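Long-range contact in ATP-dependent DNA helicase uvsW (Enterobacteria phage T4, PDB 1RIF), which couples ATP hydrolysis to the unwinding of duplex DNA, moving 3'-5', and drives branch migration of Holliday junctions during recombination-dependent repair: residues F223-H235 with G248-S261. The protein carries 1 engineered substitution. Numbering follows the deposited sequence.
Sequences FSQFGMMMNDECH and GLNNCMFKFGLSGS. With AU (gold ion), chain D.
Leu258 O is gripped by two backbone donors of the predicted DEAH box (here Asp-Glu-Cys-His): Glu233 N at 2.7 Å, nearly along the carbonyl axis, and Cys234 N at 3.3 Å, from above the carbonyl plane. Together they tie the chain just after strand 228-232 to the end of strand 254-258. The strands run parallel, 5° apart, joined by a ladder that includes Phe256 N to Met229 O (2.8 Å).

Flexible, unbranched methionines suit the buried faces. Met228 folds at chi3 (-79°), bringing CE against Phe254 CB and to the ring edge of Phe256, while helix 141-155 covers this face. On the opposite face Met229 CE meets Lys255 CD at 3.6 Å, and Met229 CB packs on Cys252 SG. Cys234 SG, which binds a gold ion, lies 3.3 Å from the bare CA of Gly257. Ser261 CB makes a CH-pi contact over the His235 ring.

At the far end the Asn251 amide donates almost straight (170°) to Ser224 O. Asp232 OD1 and Glu233 OE1 both form salt bridges with Arg141, an engineered residue of the predicted ATP site. Helix 239-245 links the strands in a beta-alpha-beta unit of an SF2 helicase ATP-binding domain.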
ATOM      1  N   PHE A 223      -0.612   1.233  13.812  1.00 23.38           N
ATOM      2  CA  PHE A 223      -0.545   0.576  12.511  1.00 22.36           C
ATOM      3  C   PHE A 223      -0.104  -0.885  12.525  1.00 23.43           C
ATOM      4  O   PHE A 223      -0.188  -1.562  11.500  1.00 23.18           O
ATOM      5  CB  PHE A 223       0.373   1.369  11.570  1.00 20.64           C
ATOM      6  CG  PHE A 223      -0.104   2.771  11.300  1.00 20.79           C
ATOM      7  CD1 PHE A 223       0.188   3.808  12.186  1.00 18.19           C
ATOM      8  CD2 PHE A 223      -0.884   3.046  10.180  1.00 19.08           C
ATOM      9  CE1 PHE A 223      -0.290   5.098  11.964  1.00 19.57           C
ATOM     10  CE2 PHE A 223      -1.369   4.339   9.948  1.00 20.07           C
ATOM     11  CZ  PHE A 223      -1.072   5.366  10.842  1.00 19.19           C
ATOM     12  N   SER A 224       0.356  -1.381  13.672  1.00 24.20           N
ATOM     13  CA  SER A 224       0.819  -2.773  13.758  1.00 24.34           C
ATOM     14  C   SER A 224      -0.310  -3.791  13.588  1.00 23.03           C
ATOM     15  O   SER A 224      -0.074  -4.930  13.194  1.00 22.77           O
ATOM     16  CB  SER A 224       1.520  -3.017  15.097  1.00 26.26           C
ATOM     17  OG  SER A 224       2.613  -2.130  15.266  1.00 31.83           O
ATOM     18  N   GLN A 225      -1.536  -3.364  13.877  1.00 22.80           N
ATOM     19  CA  GLN A 225      -2.710  -4.226  13.783  1.00 21.62           C
ATOM     20  C   GLN A 225      -3.184  -4.531  12.372  1.00 19.94           C
ATOM     21  O   GLN A 225      -4.033  -5.398  12.191  1.00 18.52           O
ATOM     22  CB  GLN A 225      -3.872  -3.606  14.555  1.00 22.06           C
ATOM     23  CG  GLN A 225      -4.228  -2.199  14.111  1.00 23.07           C
ATOM     24  CD  GLN A 225      -5.303  -1.577  14.981  1.00 24.76           C
ATOM     25  OE1 GLN A 225      -5.326  -0.362  15.194  1.00 23.90           O
ATOM     26  NE2 GLN A 225      -6.209  -2.409  15.481  1.00 24.59           N
ATOM     27  N   PHE A 226      -2.636  -3.846  11.374  1.00 18.12           N
ATOM     28  CA  PHE A 226      -3.084  -4.072  10.005  1.00 18.79           C
ATOM     29  C   PHE A 226      -2.286  -5.060   9.173  1.00 17.42           C
ATOM     30  O   PHE A 226      -1.058  -5.009   9.138  1.00 18.93           O
ATOM     31  CB  PHE A 226      -3.187  -2.732   9.273  1.00 17.06           C
ATOM     32  CG  PHE A 226      -4.156  -1.786   9.913  1.00 20.54           C
ATOM     33  CD1 PHE A 226      -3.706  -0.748  10.729  1.00 20.11           C
ATOM     34  CD2 PHE A 226      -5.528  -1.975   9.765  1.00 18.47           C
ATOM     35  CE1 PHE A 226      -4.610   0.082  11.389  1.00 19.98           C
ATOM     36  CE2 PHE A 226      -6.442  -1.150  10.424  1.00 19.64           C
ATOM     37  CZ  PHE A 226      -5.983  -0.120  11.238  1.00 18.91           C
ATOM     38  N   GLY A 227      -3.004  -5.973   8.517  1.00 15.77           N
ATOM     39  CA  GLY A 227      -2.368  -6.959   7.666  1.00 14.99           C
ATOM     40  C   GLY A 227      -2.491  -6.557   6.204  1.00 14.84           C
ATOM     41  O   GLY A 227      -1.717  -6.993   5.347  1.00 13.79           O
ATOM     42  N   MET A 228      -3.485  -5.722   5.922  1.00 14.65           N
ATOM     43  CA  MET A 228      -3.726  -5.234   4.575  1.00 15.73           C
ATOM     44  C   MET A 228      -4.118  -3.766   4.639  1.00 15.54           C
ATOM     45  O   MET A 228      -4.808  -3.345   5.557  1.00 15.66           O
ATOM     46  CB  MET A 228      -4.844  -6.032   3.901  1.00 16.87           C
ATOM     47  CG  MET A 228      -5.196  -5.542   2.502  1.00 17.73           C
ATOM     48  SD  MET A 228      -6.580  -6.443   1.744  1.00 18.10           S
ATOM     49  CE  MET A 228      -5.740  -7.940   1.186  1.00 16.30           C
ATOM     50  N   MET A 229      -3.658  -2.991   3.663  1.00 17.85           N
ATOM     51  CA  MET A 229      -3.956  -1.561   3.588  1.00 18.91           C
ATOM     52  C   MET A 229      -4.153  -1.177   2.126  1.00 18.45           C
ATOM     53  O   MET A 229      -3.423  -1.634   1.242  1.00 17.99           O
ATOM     54  CB  MET A 229      -2.805  -0.742   4.210  1.00 19.54           C
ATOM     55  CG  MET A 229      -2.953   0.782   4.149  1.00 23.21           C
ATOM     56  SD  MET A 229      -2.466   1.560   2.563  1.00 27.13           S
ATOM     57  CE  MET A 229      -0.690   1.408   2.632  1.00 26.22           C
ATOM     58  N   MET A 230      -5.158  -0.342   1.888  1.00 18.03           N
ATOM     59  CA  MET A 230      -5.482   0.139   0.555  1.00 18.74           C
ATOM     60  C   MET A 230      -5.699   1.650   0.579  1.00 19.01           C
ATOM     61  O   MET A 230      -6.256   2.201   1.539  1.00 18.76           O
ATOM     62  CB  MET A 230      -6.775  -0.505   0.048  1.00 21.53           C
ATOM     63  CG  MET A 230      -6.753  -2.001  -0.123  1.00 25.36           C
ATOM     64  SD  MET A 230      -8.452  -2.591  -0.271  1.00 26.73           S
ATOM     65  CE  MET A 230      -8.540  -3.742   1.073  1.00 24.50           C
ATOM     66  N   ASN A 231      -5.272   2.313  -0.491  1.00 18.06           N
ATOM     67  CA  ASN A 231      -5.460   3.750  -0.626  1.00 17.12           C
ATOM     68  C   ASN A 231      -6.022   4.026  -2.022  1.00 17.38           C
ATOM     69  O   ASN A 231      -5.313   3.906  -3.024  1.00 15.88           O
ATOM     70  CB  ASN A 231      -4.133   4.493  -0.420  1.00 14.84           C
ATOM     71  CG  ASN A 231      -4.271   6.011  -0.590  1.00 15.86           C
ATOM     72  OD1 ASN A 231      -5.351   6.585  -0.404  1.00 17.13           O
ATOM     73  ND2 ASN A 231      -3.170   6.663  -0.922  1.00 13.45           N
ATOM     74  N   ASP A 232      -7.310   4.354  -2.081  1.00 16.63           N
ATOM     75  CA  ASP A 232      -7.960   4.661  -3.345  1.00 18.49           C
ATOM     76  C   ASP A 232      -7.575   6.100  -3.698  1.00 16.42           C
ATOM     77  O   ASP A 232      -7.736   6.995  -2.880  1.00 15.59           O
ATOM     78  CB  ASP A 232      -9.482   4.516  -3.200  1.00 22.51           C
ATOM     79  CG  ASP A 232     -10.210   4.596  -4.532  1.00 26.98           C
ATOM     80  OD1 ASP A 232      -9.826   3.882  -5.481  1.00 29.73           O
ATOM     81  OD2 ASP A 232     -11.176   5.376  -4.635  1.00 33.12           O
ATOM     82  N   GLU A 233      -7.068   6.299  -4.915  1.00 15.75           N
ATOM     83  CA  GLU A 233      -6.603   7.602  -5.407  1.00 16.36           C
ATOM     84  C   GLU A 233      -5.279   7.892  -4.714  1.00 14.72           C
ATOM     85  O   GLU A 233      -5.062   8.975  -4.184  1.00 14.82           O
ATOM     86  CB  GLU A 233      -7.598   8.720  -5.079  1.00 17.61           C
ATOM     87  CG  GLU A 233      -8.937   8.577  -5.735  1.00 20.81           C
ATOM     88  CD  GLU A 233      -8.859   8.683  -7.241  1.00 25.13           C
ATOM     89  OE1 GLU A 233      -8.137   7.881  -7.867  1.00 26.11           O
ATOM     90  OE2 GLU A 233      -9.526   9.574  -7.806  1.00 29.08           O
ATOM     91  N   CYS A 234      -4.391   6.912  -4.718  1.00 15.79           N
ATOM     92  CA  CYS A 234      -3.104   7.066  -4.054  1.00 18.32           C
ATOM     93  C   CYS A 234      -2.238   8.175  -4.635  1.00 18.69           C
ATOM     94  O   CYS A 234      -1.255   8.575  -4.019  1.00 17.53           O
ATOM     95  CB  CYS A 234      -2.337   5.732  -4.050  1.00 17.70           C
ATOM     96  SG  CYS A 234      -2.311   4.794  -5.616  1.00 22.22           S
ATOM     97  N   HIS A 235      -2.610   8.681  -5.808  1.00 19.51           N
ATOM     98  CA  HIS A 235      -1.839   9.748  -6.438  1.00 20.72           C
ATOM     99  C   HIS A 235      -2.072  11.074  -5.708  1.00 21.41           C
ATOM    100  O   HIS A 235      -1.334  12.043  -5.897  1.00 20.49           O
ATOM    101  CB  HIS A 235      -2.184   9.858  -7.944  1.00 18.16           C
ATOM    102  CG  HIS A 235      -3.621  10.169  -8.225  1.00 16.98           C
ATOM    103  ND1 HIS A 235      -4.071  11.446  -8.479  1.00 18.60           N
ATOM    104  CD2 HIS A 235      -4.711   9.371  -8.278  1.00 14.98           C
ATOM    105  CE1 HIS A 235      -5.376  11.423  -8.676  1.00 16.41           C
ATOM    106  NE2 HIS A 235      -5.790  10.175  -8.559  1.00 17.98           N
ATOM    107  N   GLY A 248       5.149   2.372  10.459  1.00 25.36           N
ATOM    108  CA  GLY A 248       4.162   1.833  11.380  1.00 22.29           C
ATOM    109  C   GLY A 248       3.476   0.569  10.887  1.00 21.59           C
ATOM    110  O   GLY A 248       3.034  -0.255  11.688  1.00 21.22           O
ATOM    111  N   LEU A 249       3.376   0.416   9.571  1.00 19.92           N
ATOM    112  CA  LEU A 249       2.734  -0.758   8.981  1.00 19.90           C
ATOM    113  C   LEU A 249       3.768  -1.867   8.828  1.00 21.02           C
ATOM    114  O   LEU A 249       4.068  -2.304   7.716  1.00 19.86           O
ATOM    115  CB  LEU A 249       2.156  -0.399   7.608  1.00 18.82           C
ATOM    116  CG  LEU A 249       1.009   0.613   7.584  1.00 18.04           C
ATOM    117  CD1 LEU A 249       0.851   1.174   6.181  1.00 16.70           C
ATOM    118  CD2 LEU A 249      -0.276  -0.055   8.056  1.00 16.44           C
ATOM    119  N   ASN A 250       4.307  -2.328   9.951  1.00 22.96           N
ATOM    120  CA  ASN A 250       5.339  -3.354   9.913  1.00 23.29           C
ATOM    121  C   ASN A 250       4.800  -4.764   9.718  1.00 21.34           C
ATOM    122  O   ASN A 250       5.556  -5.673   9.412  1.00 21.92           O
ATOM    123  CB  ASN A 250       6.192  -3.275  11.185  1.00 24.42           C
ATOM    124  CG  ASN A 250       5.407  -3.590  12.436  1.00 26.37           C
ATOM    125  OD1 ASN A 250       4.315  -3.061  12.647  1.00 28.44           O
ATOM    126  ND2 ASN A 250       5.962  -4.454  13.280  1.00 27.06           N
ATOM    127  N   ASN A 251       3.493  -4.937   9.893  1.00 20.89           N
ATOM    128  CA  ASN A 251       2.855  -6.238   9.713  1.00 20.73           C
ATOM    129  C   ASN A 251       1.948  -6.249   8.485  1.00 20.83           C
ATOM    130  O   ASN A 251       1.246  -7.234   8.250  1.00 20.60           O
ATOM    131  CB  ASN A 251       1.999  -6.602  10.932  1.00 20.50           C
ATOM    132  CG  ASN A 251       2.819  -6.800  12.183  1.00 20.58           C
ATOM    133  OD1 ASN A 251       3.833  -7.499  12.166  1.00 21.52           O
ATOM    134  ND2 ASN A 251       2.381  -6.198  13.282  1.00 17.32           N
ATOM    135  N   CYS A 252       1.971  -5.161   7.715  1.00 20.25           N
ATOM    136  CA  CYS A 252       1.120  -5.010   6.535  1.00 18.32           C
ATOM    137  C   CYS A 252       1.618  -5.727   5.286  1.00 18.58           C
ATOM    138  O   CYS A 252       2.183  -5.121   4.376  1.00 16.28           O
ATOM    139  CB  CYS A 252       0.912  -3.528   6.225  1.00 16.95           C
ATOM    140  SG  CYS A 252      -0.677  -3.185   5.447  1.00 17.13           S
ATOM    141  N   MET A 253       1.349  -7.027   5.254  1.00 17.92           N
ATOM    142  CA  MET A 253       1.740  -7.912   4.177  1.00 17.77           C
ATOM    143  C   MET A 253       1.135  -7.490   2.834  1.00 17.59           C
ATOM    144  O   MET A 253       1.790  -7.586   1.793  1.00 17.55           O
ATOM    145  CB  MET A 253       1.297  -9.327   4.549  1.00 20.97           C
ATOM    146  CG  MET A 253       1.945 -10.446   3.768  1.00 25.62           C
ATOM    147  SD  MET A 253       1.032 -11.993   4.029  1.00 31.90           S
ATOM    148  CE  MET A 253       0.460 -11.790   5.765  1.00 29.71           C
ATOM    149  N   PHE A 254      -0.114  -7.035   2.856  1.00 15.51           N
ATOM    150  CA  PHE A 254      -0.770  -6.597   1.628  1.00 15.16           C
ATOM    151  C   PHE A 254      -0.926  -5.086   1.632  1.00 15.40           C
ATOM    152  O   PHE A 254      -1.343  -4.496   2.624  1.00 16.43           O
ATOM    153  CB  PHE A 254      -2.166  -7.224   1.467  1.00 14.15           C
ATOM    154  CG  PHE A 254      -2.160  -8.723   1.334  1.00 14.15           C
ATOM    155  CD1 PHE A 254      -2.210  -9.540   2.463  1.00 13.19           C
ATOM    156  CD2 PHE A 254      -2.095  -9.318   0.075  1.00 14.11           C
ATOM    157  CE1 PHE A 254      -2.197 -10.924   2.344  1.00 13.27           C
ATOM    158  CE2 PHE A 254      -2.082 -10.703  -0.057  1.00 15.12           C
ATOM    159  CZ  PHE A 254      -2.133 -11.510   1.084  1.00 15.21           C
ATOM    160  N   LYS A 255      -0.578  -4.462   0.516  1.00 16.64           N
ATOM    161  CA  LYS A 255      -0.700  -3.025   0.377  1.00 18.16           C
ATOM    162  C   LYS A 255      -1.041  -2.728  -1.059  1.00 17.91           C
ATOM    163  O   LYS A 255      -0.378  -3.218  -1.968  1.00 19.66           O
ATOM    164  CB  LYS A 255       0.595  -2.318   0.788  1.00 18.08           C
ATOM    165  CG  LYS A 255       0.784  -2.278   2.299  1.00 18.71           C
ATOM    166  CD  LYS A 255       1.805  -1.237   2.737  1.00 19.94           C
ATOM    167  CE  LYS A 255       3.214  -1.654   2.397  1.00 19.55           C
ATOM    168  NZ  LYS A 255       4.175  -0.616   2.823  1.00 19.89           N
ATOM    169  N   PHE A 256      -2.093  -1.940  -1.258  1.00 18.75           N
ATOM    170  CA  PHE A 256      -2.541  -1.583  -2.597  1.00 19.27           C
ATOM    171  C   PHE A 256      -2.870  -0.110  -2.773  1.00 20.39           C
ATOM    172  O   PHE A 256      -3.489   0.517  -1.916  1.00 19.32           O
ATOM    173  CB  PHE A 256      -3.775  -2.407  -2.987  1.00 17.71           C
ATOM    174  CG  PHE A 256      -3.574  -3.893  -2.858  1.00 18.68           C
ATOM    175  CD1 PHE A 256      -4.247  -4.617  -1.882  1.00 18.38           C
ATOM    176  CD2 PHE A 256      -2.686  -4.561  -3.691  1.00 18.62           C
ATOM    177  CE1 PHE A 256      -4.033  -5.992  -1.739  1.00 17.69           C
ATOM    178  CE2 PHE A 256      -2.468  -5.923  -3.557  1.00 17.78           C
ATOM    179  CZ  PHE A 256      -3.141  -6.640  -2.578  1.00 18.38           C
ATOM    180  N   GLY A 257      -2.425   0.433  -3.897  1.00 21.21           N
ATOM    181  CA  GLY A 257      -2.725   1.809  -4.235  1.00 21.29           C
ATOM    182  C   GLY A 257      -3.566   1.691  -5.494  1.00 19.30           C
ATOM    183  O   GLY A 257      -3.250   0.886  -6.362  1.00 20.70           O
ATOM    184  N   LEU A 258      -4.654   2.442  -5.590  1.00 20.25           N
ATOM    185  CA  LEU A 258      -5.491   2.388  -6.790  1.00 19.88           C
ATOM    186  C   LEU A 258      -5.555   3.781  -7.400  1.00 20.37           C
ATOM    187  O   LEU A 258      -5.840   4.767  -6.708  1.00 19.95           O
ATOM    188  CB  LEU A 258      -6.906   1.893  -6.462  1.00 19.64           C
ATOM    189  CG  LEU A 258      -7.026   0.424  -6.055  1.00 18.84           C
ATOM    190  CD1 LEU A 258      -6.634   0.256  -4.583  1.00 17.93           C
ATOM    191  CD2 LEU A 258      -8.454  -0.042  -6.293  1.00 19.33           C
ATOM    192  N   SER A 259      -5.296   3.872  -8.698  1.00 19.78           N
ATOM    193  CA  SER A 259      -5.298   5.176  -9.325  1.00 21.11           C
ATOM    194  C   SER A 259      -5.289   5.120 -10.836  1.00 21.98           C
ATOM    195  O   SER A 259      -4.616   4.285 -11.430  1.00 22.48           O
ATOM    196  CB  SER A 259      -4.078   5.956  -8.829  1.00 21.32           C
ATOM    197  OG  SER A 259      -3.924   7.178  -9.514  1.00 23.23           O
ATOM    198  N   GLY A 260      -6.042   6.022 -11.452  1.00 22.98           N
ATOM    199  CA  GLY A 260      -6.079   6.085 -12.899  1.00 26.29           C
ATOM    200  C   GLY A 260      -5.156   7.194 -13.378  1.00 27.10           C
ATOM    201  O   GLY A 260      -4.926   7.353 -14.577  1.00 27.60           O
ATOM    202  N   SER A 261      -4.612   7.950 -12.430  1.00 26.77           N
ATOM    203  CA  SER A 261      -3.721   9.064 -12.734  1.00 29.02           C
ATOM    204  C   SER A 261      -2.370   8.976 -12.004  1.00 30.02           C
ATOM    205  O   SER A 261      -2.116   9.739 -11.071  1.00 30.07           O
ATOM    206  CB  SER A 261      -4.419  10.371 -12.351  1.00 30.04           C
ATOM    207  OG  SER A 261      -5.755  10.387 -12.825  1.00 32.90           O
TER
HETATM  208 AU    AU D 287      -0.537   6.116  -6.832  1.00 29.83          AU
HETATM  209  O   HOH W   1       1.229  -3.242  10.104  1.00 17.94           O
HETATM  210  O   HOH W   2      -7.775   7.843 -10.382  1.00 32.60           O